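Local coordinates for pyruvate formate-lyase 2 (Archaeoglobus fulgidus, PDB 2F3O), which is of unknown function but belongs to the glycyl radical enzymes, related to pyruvate formate-lyase and glycerol dehydratase, and probably acts as a lyase, at residues A[275-287]-A[345-357]. Numbering follows the deposited sequence.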
ATOM      1  N   MET A 275     -11.317  30.101  13.074  1.00 39.46           N
ATOM      2  CA  MET A 275     -12.461  30.077  12.176  1.00 39.60           C
ATOM      3  C   MET A 275     -12.103  30.190  10.696  1.00 39.35           C
ATOM      4  O   MET A 275     -12.970  30.072   9.832  1.00 39.52           O
ATOM      5  CB  MET A 275     -13.467  31.153  12.567  1.00 39.55           C
ATOM      6  CG  MET A 275     -14.298  30.788  13.780  1.00 39.66           C
ATOM      7  SD  MET A 275     -15.092  32.245  14.503  1.00 40.38           S
ATOM      8  CE  MET A 275     -14.019  32.528  15.918  1.00 40.45           C
ATOM      9  N   GLY A 276     -10.831  30.425  10.406  1.00 39.04           N
ATOM     10  CA  GLY A 276     -10.353  30.397   9.030  1.00 38.64           C
ATOM     11  C   GLY A 276     -10.674  31.610   8.203  1.00 38.38           C
ATOM     12  O   GLY A 276     -10.795  32.711   8.713  1.00 38.49           O
ATOM     13  N   ARG A 277     -10.826  31.415   6.908  1.00 38.36           N
ATOM     14  CA  ARG A 277     -11.132  32.540   6.030  1.00 38.05           C
ATOM     15  C   ARG A 277     -12.606  32.906   6.042  1.00 38.26           C
ATOM     16  O   ARG A 277     -13.309  32.758   5.040  1.00 37.63           O
ATOM     17  CB  ARG A 277     -10.668  32.261   4.617  1.00 37.81           C
ATOM     18  CG  ARG A 277      -9.195  32.031   4.530  1.00 36.63           C
ATOM     19  CD  ARG A 277      -8.789  31.847   3.099  1.00 34.36           C
ATOM     20  NE  ARG A 277      -8.634  33.132   2.444  1.00 32.81           N
ATOM     21  CZ  ARG A 277      -8.220  33.243   1.198  1.00 32.56           C
ATOM     22  NH1 ARG A 277      -7.943  32.140   0.534  1.00 32.48           N
ATOM     23  NH2 ARG A 277      -8.069  34.434   0.627  1.00 32.41           N
ATOM     24  N   ILE A 278     -13.020  33.434   7.189  1.00 38.60           N
ATOM     25  CA  ILE A 278     -14.388  33.783   7.513  1.00 39.13           C
ATOM     26  C   ILE A 278     -15.003  34.822   6.578  1.00 39.56           C
ATOM     27  O   ILE A 278     -16.201  34.785   6.325  1.00 39.67           O
ATOM     28  CB  ILE A 278     -14.462  34.227   8.989  1.00 39.14           C
ATOM     29  CG1 ILE A 278     -15.881  34.161   9.533  1.00 38.85           C
ATOM     30  CG2 ILE A 278     -13.843  35.595   9.179  1.00 39.70           C
ATOM     31  CD1 ILE A 278     -15.946  34.197  11.043  1.00 38.82           C
ATOM     32  N   ASP A 279     -14.184  35.713   6.023  1.00 40.14           N
ATOM     33  CA  ASP A 279     -14.692  36.719   5.095  1.00 40.86           C
ATOM     34  C   ASP A 279     -14.997  36.122   3.726  1.00 40.87           C
ATOM     35  O   ASP A 279     -15.852  36.623   2.991  1.00 40.91           O
ATOM     36  CB  ASP A 279     -13.739  37.915   4.979  1.00 40.87           C
ATOM     37  CG  ASP A 279     -12.399  37.545   4.393  1.00 42.07           C
ATOM     38  OD1 ASP A 279     -11.826  36.504   4.766  1.00 43.02           O
ATOM     39  OD2 ASP A 279     -11.897  38.322   3.562  1.00 43.97           O
ATOM     40  N   GLN A 280     -14.312  35.033   3.401  1.00 41.02           N
ATOM     41  CA  GLN A 280     -14.496  34.391   2.121  1.00 41.41           C
ATOM     42  C   GLN A 280     -15.771  33.543   2.082  1.00 41.88           C
ATOM     43  O   GLN A 280     -16.478  33.502   1.069  1.00 41.62           O
ATOM     44  CB  GLN A 280     -13.275  33.535   1.815  1.00 41.05           C
ATOM     45  CG  GLN A 280     -12.015  34.310   1.855  1.00 41.84           C
ATOM     46  CD  GLN A 280     -12.008  35.438   0.844  1.00 43.80           C
ATOM     47  OE1 GLN A 280     -12.341  35.245  -0.329  1.00 43.30           O
ATOM     48  NE2 GLN A 280     -11.614  36.627   1.291  1.00 43.82           N
ATOM     49  N   TYR A 281     -16.062  32.877   3.195  1.00 42.60           N
ATOM     50  CA  TYR A 281     -17.109  31.875   3.211  1.00 43.50           C
ATOM     51  C   TYR A 281     -18.460  32.353   3.779  1.00 44.56           C
ATOM     52  O   TYR A 281     -19.484  31.667   3.634  1.00 44.88           O
ATOM     53  CB  TYR A 281     -16.617  30.569   3.865  1.00 43.02           C
ATOM     54  CG  TYR A 281     -16.325  30.606   5.351  1.00 42.65           C
ATOM     55  CD1 TYR A 281     -17.321  30.886   6.283  1.00 42.18           C
ATOM     56  CD2 TYR A 281     -15.075  30.278   5.831  1.00 42.66           C
ATOM     57  CE1 TYR A 281     -17.066  30.891   7.638  1.00 41.78           C
ATOM     58  CE2 TYR A 281     -14.813  30.269   7.195  1.00 43.00           C
ATOM     59  CZ  TYR A 281     -15.820  30.583   8.090  1.00 42.18           C
ATOM     60  OH  TYR A 281     -15.589  30.589   9.440  1.00 42.31           O
ATOM     61  N   LEU A 282     -18.456  33.507   4.442  1.00 45.33           N
ATOM     62  CA  LEU A 282     -19.699  34.137   4.859  1.00 46.04           C
ATOM     63  C   LEU A 282     -20.238  35.069   3.770  1.00 47.24           C
ATOM     64  O   LEU A 282     -21.408  35.460   3.800  1.00 47.62           O
ATOM     65  CB  LEU A 282     -19.483  34.911   6.140  1.00 45.42           C
ATOM     66  CG  LEU A 282     -20.066  34.332   7.410  1.00 44.17           C
ATOM     67  CD1 LEU A 282     -20.224  32.853   7.325  1.00 42.78           C
ATOM     68  CD2 LEU A 282     -19.194  34.718   8.562  1.00 42.76           C
ATOM     69  N   TYR A 283     -19.382  35.418   2.812  1.00 48.37           N
ATOM     70  CA  TYR A 283     -19.760  36.342   1.745  1.00 49.66           C
ATOM     71  C   TYR A 283     -20.892  35.922   0.797  1.00 50.42           C
ATOM     72  O   TYR A 283     -21.643  36.779   0.366  1.00 50.40           O
ATOM     73  CB  TYR A 283     -18.537  36.868   0.967  1.00 49.82           C
ATOM     74  CG  TYR A 283     -18.855  38.067   0.070  1.00 50.32           C
ATOM     75  CD1 TYR A 283     -19.193  39.309   0.605  1.00 50.47           C
ATOM     76  CD2 TYR A 283     -18.849  37.945  -1.306  1.00 51.07           C
ATOM     77  CE1 TYR A 283     -19.499  40.401  -0.221  1.00 50.49           C
ATOM     78  CE2 TYR A 283     -19.156  39.018  -2.136  1.00 51.35           C
ATOM     79  CZ  TYR A 283     -19.480  40.242  -1.599  1.00 50.76           C
ATOM     80  OH  TYR A 283     -19.772  41.287  -2.462  1.00 50.36           O
ATOM     81  N   PRO A 284     -21.014  34.624   0.449  1.00 51.54           N
ATOM     82  CA  PRO A 284     -22.230  34.282  -0.306  1.00 52.29           C
ATOM     83  C   PRO A 284     -23.557  34.609   0.396  1.00 52.79           C
ATOM     84  O   PRO A 284     -24.490  35.072  -0.258  1.00 52.98           O
ATOM     85  CB  PRO A 284     -22.098  32.762  -0.516  1.00 52.24           C
ATOM     86  CG  PRO A 284     -20.633  32.518  -0.487  1.00 51.83           C
ATOM     87  CD  PRO A 284     -20.138  33.441   0.593  1.00 51.67           C
ATOM     88  N   PHE A 285     -23.626  34.396   1.706  1.00 53.47           N
ATOM     89  CA  PHE A 285     -24.851  34.632   2.470  1.00 54.06           C
ATOM     90  C   PHE A 285     -25.068  36.122   2.635  1.00 54.43           C
ATOM     91  O   PHE A 285     -26.189  36.606   2.553  1.00 54.71           O
ATOM     92  CB  PHE A 285     -24.763  33.951   3.833  1.00 54.00           C
ATOM     93  CG  PHE A 285     -24.428  32.505   3.747  1.00 54.76           C
ATOM     94  CD1 PHE A 285     -25.385  31.585   3.351  1.00 55.94           C
ATOM     95  CD2 PHE A 285     -23.146  32.058   4.017  1.00 55.67           C
ATOM     96  CE1 PHE A 285     -25.081  30.234   3.236  1.00 55.37           C
ATOM     97  CE2 PHE A 285     -22.832  30.703   3.904  1.00 56.35           C
ATOM     98  CZ  PHE A 285     -23.807  29.795   3.511  1.00 55.32           C
ATOM     99  N   PHE A 286     -23.973  36.841   2.843  1.00 54.77           N
ATOM    100  CA  PHE A 286     -24.000  38.280   2.960  1.00 54.88           C
ATOM    101  C   PHE A 286     -24.472  38.959   1.671  1.00 54.93           C
ATOM    102  O   PHE A 286     -25.375  39.785   1.715  1.00 55.02           O
ATOM    103  CB  PHE A 286     -22.613  38.769   3.339  1.00 54.97           C
ATOM    104  CG  PHE A 286     -22.531  40.244   3.569  1.00 55.35           C
ATOM    105  CD1 PHE A 286     -22.887  40.783   4.789  1.00 55.40           C
ATOM    106  CD2 PHE A 286     -22.073  41.097   2.570  1.00 55.41           C
ATOM    107  CE1 PHE A 286     -22.797  42.144   5.005  1.00 55.95           C
ATOM    108  CE2 PHE A 286     -21.991  42.462   2.782  1.00 55.54           C
ATOM    109  CZ  PHE A 286     -22.348  42.983   3.998  1.00 55.55           C
ATOM    110  N   LYS A 287     -23.864  38.608   0.539  1.00 55.17           N
ATOM    111  CA  LYS A 287     -24.193  39.226  -0.753  1.00 55.61           C
ATOM    112  C   LYS A 287     -25.644  38.983  -1.156  1.00 56.41           C
ATOM    113  O   LYS A 287     -26.280  39.861  -1.720  1.00 56.53           O
ATOM    114  CB  LYS A 287     -23.231  38.761  -1.861  1.00 55.28           C
ATOM    115  CG  LYS A 287     -23.537  39.261  -3.283  1.00 54.69           C
ATOM    116  CD  LYS A 287     -22.264  39.648  -4.035  1.00 54.38           C
ATOM    117  CE  LYS A 287     -22.459  39.702  -5.552  1.00 54.30           C
ATOM    118  NZ  LYS A 287     -22.479  38.358  -6.211  1.00 53.98           N
ATOM    119  N   ASN A 345      -5.848  36.224  -8.010  1.00 44.12           N
ATOM    120  CA  ASN A 345      -6.748  37.380  -7.983  1.00 44.94           C
ATOM    121  C   ASN A 345      -7.024  37.822  -6.567  1.00 45.50           C
ATOM    122  O   ASN A 345      -7.030  37.012  -5.660  1.00 45.68           O
ATOM    123  CB  ASN A 345      -8.069  37.037  -8.642  1.00 44.85           C
ATOM    124  CG  ASN A 345      -7.895  36.616 -10.064  1.00 46.68           C
ATOM    125  OD1 ASN A 345      -7.226  37.301 -10.846  1.00 48.20           O
ATOM    126  ND2 ASN A 345      -8.468  35.467 -10.416  1.00 47.69           N
ATOM    127  N   ASP A 346      -7.260  39.113  -6.386  1.00 46.25           N
ATOM    128  CA  ASP A 346      -7.569  39.642  -5.077  1.00 46.53           C
ATOM    129  C   ASP A 346      -8.915  39.119  -4.609  1.00 46.88           C
ATOM    130  O   ASP A 346      -9.887  39.136  -5.367  1.00 46.59           O
ATOM    131  CB  ASP A 346      -7.579  41.163  -5.123  1.00 46.45           C
ATOM    132  CG  ASP A 346      -7.820  41.759  -3.777  1.00 46.69           C
ATOM    133  OD1 ASP A 346      -7.026  41.434  -2.861  1.00 47.25           O
ATOM    134  OD2 ASP A 346      -8.816  42.509  -3.636  1.00 45.76           O
ATOM    135  N   ALA A 347      -8.963  38.637  -3.371  1.00 47.47           N
ATOM    136  CA  ALA A 347     -10.199  38.071  -2.834  1.00 48.59           C
ATOM    137  C   ALA A 347     -10.839  38.919  -1.727  1.00 49.31           C
ATOM    138  O   ALA A 347     -11.697  38.441  -0.984  1.00 49.78           O
ATOM    139  CB  ALA A 347      -9.966  36.642  -2.348  1.00 48.51           C
ATOM    140  N   THR A 348     -10.411  40.171  -1.614  1.00 50.01           N
ATOM    141  CA  THR A 348     -11.057  41.127  -0.726  1.00 50.69           C
ATOM    142  C   THR A 348     -12.496  41.397  -1.209  1.00 51.16           C
ATOM    143  O   THR A 348     -12.722  41.642  -2.388  1.00 51.54           O
ATOM    144  CB  THR A 348     -10.224  42.431  -0.655  1.00 50.64           C
ATOM    145  OG1 THR A 348      -8.997  42.178   0.044  1.00 50.65           O
ATOM    146  CG2 THR A 348     -10.979  43.533   0.050  1.00 50.80           C
ATOM    147  N   ASN A 349     -13.471  41.286  -0.314  1.00 51.60           N
ATOM    148  CA  ASN A 349     -14.857  41.598  -0.647  1.00 52.01           C
ATOM    149  C   ASN A 349     -15.344  42.592   0.387  1.00 52.51           C
ATOM    150  O   ASN A 349     -14.575  42.965   1.264  1.00 52.41           O
ATOM    151  CB  ASN A 349     -15.735  40.340  -0.644  1.00 51.85           C
ATOM    152  CG  ASN A 349     -15.540  39.485   0.605  1.00 51.23           C
ATOM    153  OD1 ASN A 349     -15.430  39.994   1.720  1.00 50.48           O
ATOM    154  ND2 ASN A 349     -15.485  38.177   0.415  1.00 50.98           N
ATOM    155  N   GLU A 350     -16.618  42.976   0.323  1.00 53.06           N
ATOM    156  CA  GLU A 350     -17.158  44.003   1.213  1.00 53.66           C
ATOM    157  C   GLU A 350     -17.192  43.518   2.659  1.00 53.33           C
ATOM    158  O   GLU A 350     -17.210  44.315   3.607  1.00 53.73           O
ATOM    159  CB  GLU A 350     -18.564  44.407   0.771  1.00 54.39           C
ATOM    160  CG  GLU A 350     -18.970  45.830   1.198  1.00 57.21           C
ATOM    161  CD  GLU A 350     -20.468  45.968   1.535  1.00 60.02           C
ATOM    162  OE1 GLU A 350     -21.327  45.405   0.800  1.00 59.76           O
ATOM    163  OE2 GLU A 350     -20.769  46.660   2.542  1.00 61.31           O
ATOM    164  N   LEU A 351     -17.181  42.203   2.829  1.00 52.48           N
ATOM    165  CA  LEU A 351     -17.246  41.627   4.147  1.00 51.48           C
ATOM    166  C   LEU A 351     -15.882  41.677   4.814  1.00 50.92           C
ATOM    167  O   LEU A 351     -15.791  41.632   6.039  1.00 50.88           O
ATOM    168  CB  LEU A 351     -17.763  40.205   4.047  1.00 51.38           C
ATOM    169  CG  LEU A 351     -18.393  39.566   5.268  1.00 51.38           C
ATOM    170  CD1 LEU A 351     -19.409  40.476   5.936  1.00 51.02           C
ATOM    171  CD2 LEU A 351     -19.034  38.307   4.799  1.00 50.64           C
ATOM    172  N   THR A 352     -14.827  41.776   4.006  1.00 50.44           N
ATOM    173  CA  THR A 352     -13.472  41.930   4.532  1.00 49.99           C
ATOM    174  C   THR A 352     -13.380  43.250   5.276  1.00 50.40           C
ATOM    175  O   THR A 352     -12.921  43.291   6.421  1.00 50.56           O
ATOM    176  CB  THR A 352     -12.409  41.936   3.423  1.00 49.59           C
ATOM    177  OG1 THR A 352     -12.598  40.808   2.569  1.00 48.12           O
ATOM    178  CG2 THR A 352     -11.028  41.909   4.007  1.00 48.94           C
ATOM    179  N   TYR A 353     -13.857  44.312   4.622  1.00 50.57           N
ATOM    180  CA  TYR A 353     -13.850  45.667   5.178  1.00 50.54           C
ATOM    181  C   TYR A 353     -14.654  45.755   6.468  1.00 50.34           C
ATOM    182  O   TYR A 353     -14.208  46.348   7.454  1.00 50.17           O
ATOM    183  CB  TYR A 353     -14.429  46.651   4.165  1.00 50.77           C
ATOM    184  CG  TYR A 353     -13.518  46.968   3.008  1.00 50.99           C
ATOM    185  CD1 TYR A 353     -13.683  46.344   1.778  1.00 50.97           C
ATOM    186  CD2 TYR A 353     -12.503  47.911   3.138  1.00 50.85           C
ATOM    187  CE1 TYR A 353     -12.851  46.642   0.704  1.00 51.47           C
ATOM    188  CE2 TYR A 353     -11.663  48.214   2.076  1.00 51.03           C
ATOM    189  CZ  TYR A 353     -11.837  47.578   0.860  1.00 51.52           C
ATOM    190  OH  TYR A 353     -10.997  47.880  -0.202  1.00 51.74           O
ATOM    191  N   LEU A 354     -15.842  45.154   6.433  1.00 50.34           N
ATOM    192  CA  LEU A 354     -16.729  45.071   7.582  1.00 50.40           C
ATOM    193  C   LEU A 354     -16.018  44.491   8.773  1.00 50.30           C
ATOM    194  O   LEU A 354     -16.071  45.043   9.857  1.00 50.34           O
ATOM    195  CB  LEU A 354     -17.930  44.186   7.275  1.00 50.35           C
ATOM    196  CG  LEU A 354     -19.233  44.915   7.023  1.00 50.79           C
ATOM    197  CD1 LEU A 354     -20.380  43.961   7.317  1.00 50.66           C
ATOM    198  CD2 LEU A 354     -19.306  46.165   7.898  1.00 50.73           C
ATOM    199  N   MET A 355     -15.324  43.387   8.550  1.00 50.29           N
ATOM    200  CA  MET A 355     -14.651  42.706   9.622  1.00 50.18           C
ATOM    201  C   MET A 355     -13.512  43.510  10.234  1.00 50.41           C
ATOM    202  O   MET A 355     -13.242  43.383  11.419  1.00 50.31           O
ATOM    203  CB  MET A 355     -14.217  41.323   9.169  1.00 49.95           C
ATOM    204  CG  MET A 355     -15.379  40.380   9.168  1.00 49.58           C
ATOM    205  SD  MET A 355     -15.060  38.945   8.174  1.00 50.03           S
ATOM    206  CE  MET A 355     -16.609  38.070   8.294  1.00 50.48           C
ATOM    207  N   LEU A 356     -12.886  44.363   9.427  1.00 50.93           N
ATOM    208  CA  LEU A 356     -11.839  45.254   9.897  1.00 51.57           C
ATOM    209  C   LEU A 356     -12.458  46.312  10.803  1.00 52.30           C
ATOM    210  O   LEU A 356     -11.895  46.648  11.850  1.00 52.41           O
ATOM    211  CB  LEU A 356     -11.160  45.933   8.705  1.00 51.31           C
ATOM    212  CG  LEU A 356      -9.669  46.284   8.655  1.00 50.67           C
ATOM    213  CD1 LEU A 356      -9.505  47.462   7.717  1.00 50.12           C
ATOM    214  CD2 LEU A 356      -9.017  46.593  10.002  1.00 49.29           C
ATOM    215  N   GLU A 357     -13.619  46.821  10.390  1.00 53.07           N
ATOM    216  CA  GLU A 357     -14.348  47.852  11.138  1.00 53.88           C
ATOM    217  C   GLU A 357     -14.787  47.414  12.516  1.00 53.46           C
ATOM    218  O   GLU A 357     -14.569  48.137  13.476  1.00 53.83           O
ATOM    219  CB  GLU A 357     -15.586  48.286  10.382  1.00 54.32           C
ATOM    220  CG  GLU A 357     -15.425  49.478   9.501  1.00 57.86           C
ATOM    221  CD  GLU A 357     -16.774  50.110   9.228  1.00 62.61           C
ATOM    222  OE1 GLU A 357     -17.231  50.042   8.062  1.00 64.55           O
ATOM    223  OE2 GLU A 357     -17.392  50.633  10.196  1.00 63.61           O
TER
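Asn349 lies flat on the ring of Tyr283, amide and ring planes only 13° apart. Its CB sits 3.6 Å from the centroid of the Tyr283 ring, a CH-pi contact almost on the ring normal, while CB of Lys287 touches the opposite face near the rim. Tyr283 reaches this place because its CG is anti to the backbone N (chi1 -167°), which extends the ring across the start of helix 350-357. With alanine at Tyr283, Asn349 would probably lose the flat partner under its CB and amide, leaving the amide only its hydrogen bonds on that side, and Leu351 CB would lose a neighbour. Asparagine suits the spot because its amide carries both a donor and an acceptor: ND2 donates to Asp279 O (3.0 Å) from above the carbonyl plane, and OD1 accepts weak bonds from Leu351 N and Thr352 N. With Thr352 OG1 taking the Asn349 N-H, the two form a capping box on helix 350-357, which runs at 98° to helix 283-287. That versatile hydroxyl also lies 2.8 Å from Asp279 OD2. Asp279's short carboxylate accepts from Gly338 N too, tying short helix 278-281 to strand 334-338, an outermost strand within this chain of a five-stranded mixed sheet in the pyruvate formate-lyase-like region. Flexible Gln280, bent at chi2, brings NE2 2.9 Å from Ala347 O, which lies in the Gln280 amide plane, though NE2 stands above the Ala347 carbonyl plane; Gln280 O accepts from Asn345 of the second subunit. Phe286 offers a face to branched Leu351, whose CD1 is 3.9 Å from the Phe286 centroid and whose CD2 packs against Leu282 CB, and an edge to Glu350 OE1; Glu350 OE2 is salt-bridged to Arg297. Met355 SD, on a pliable thioether, touches both Ile278 CG2 and Asp279 CB, the latter at 3.6 Å.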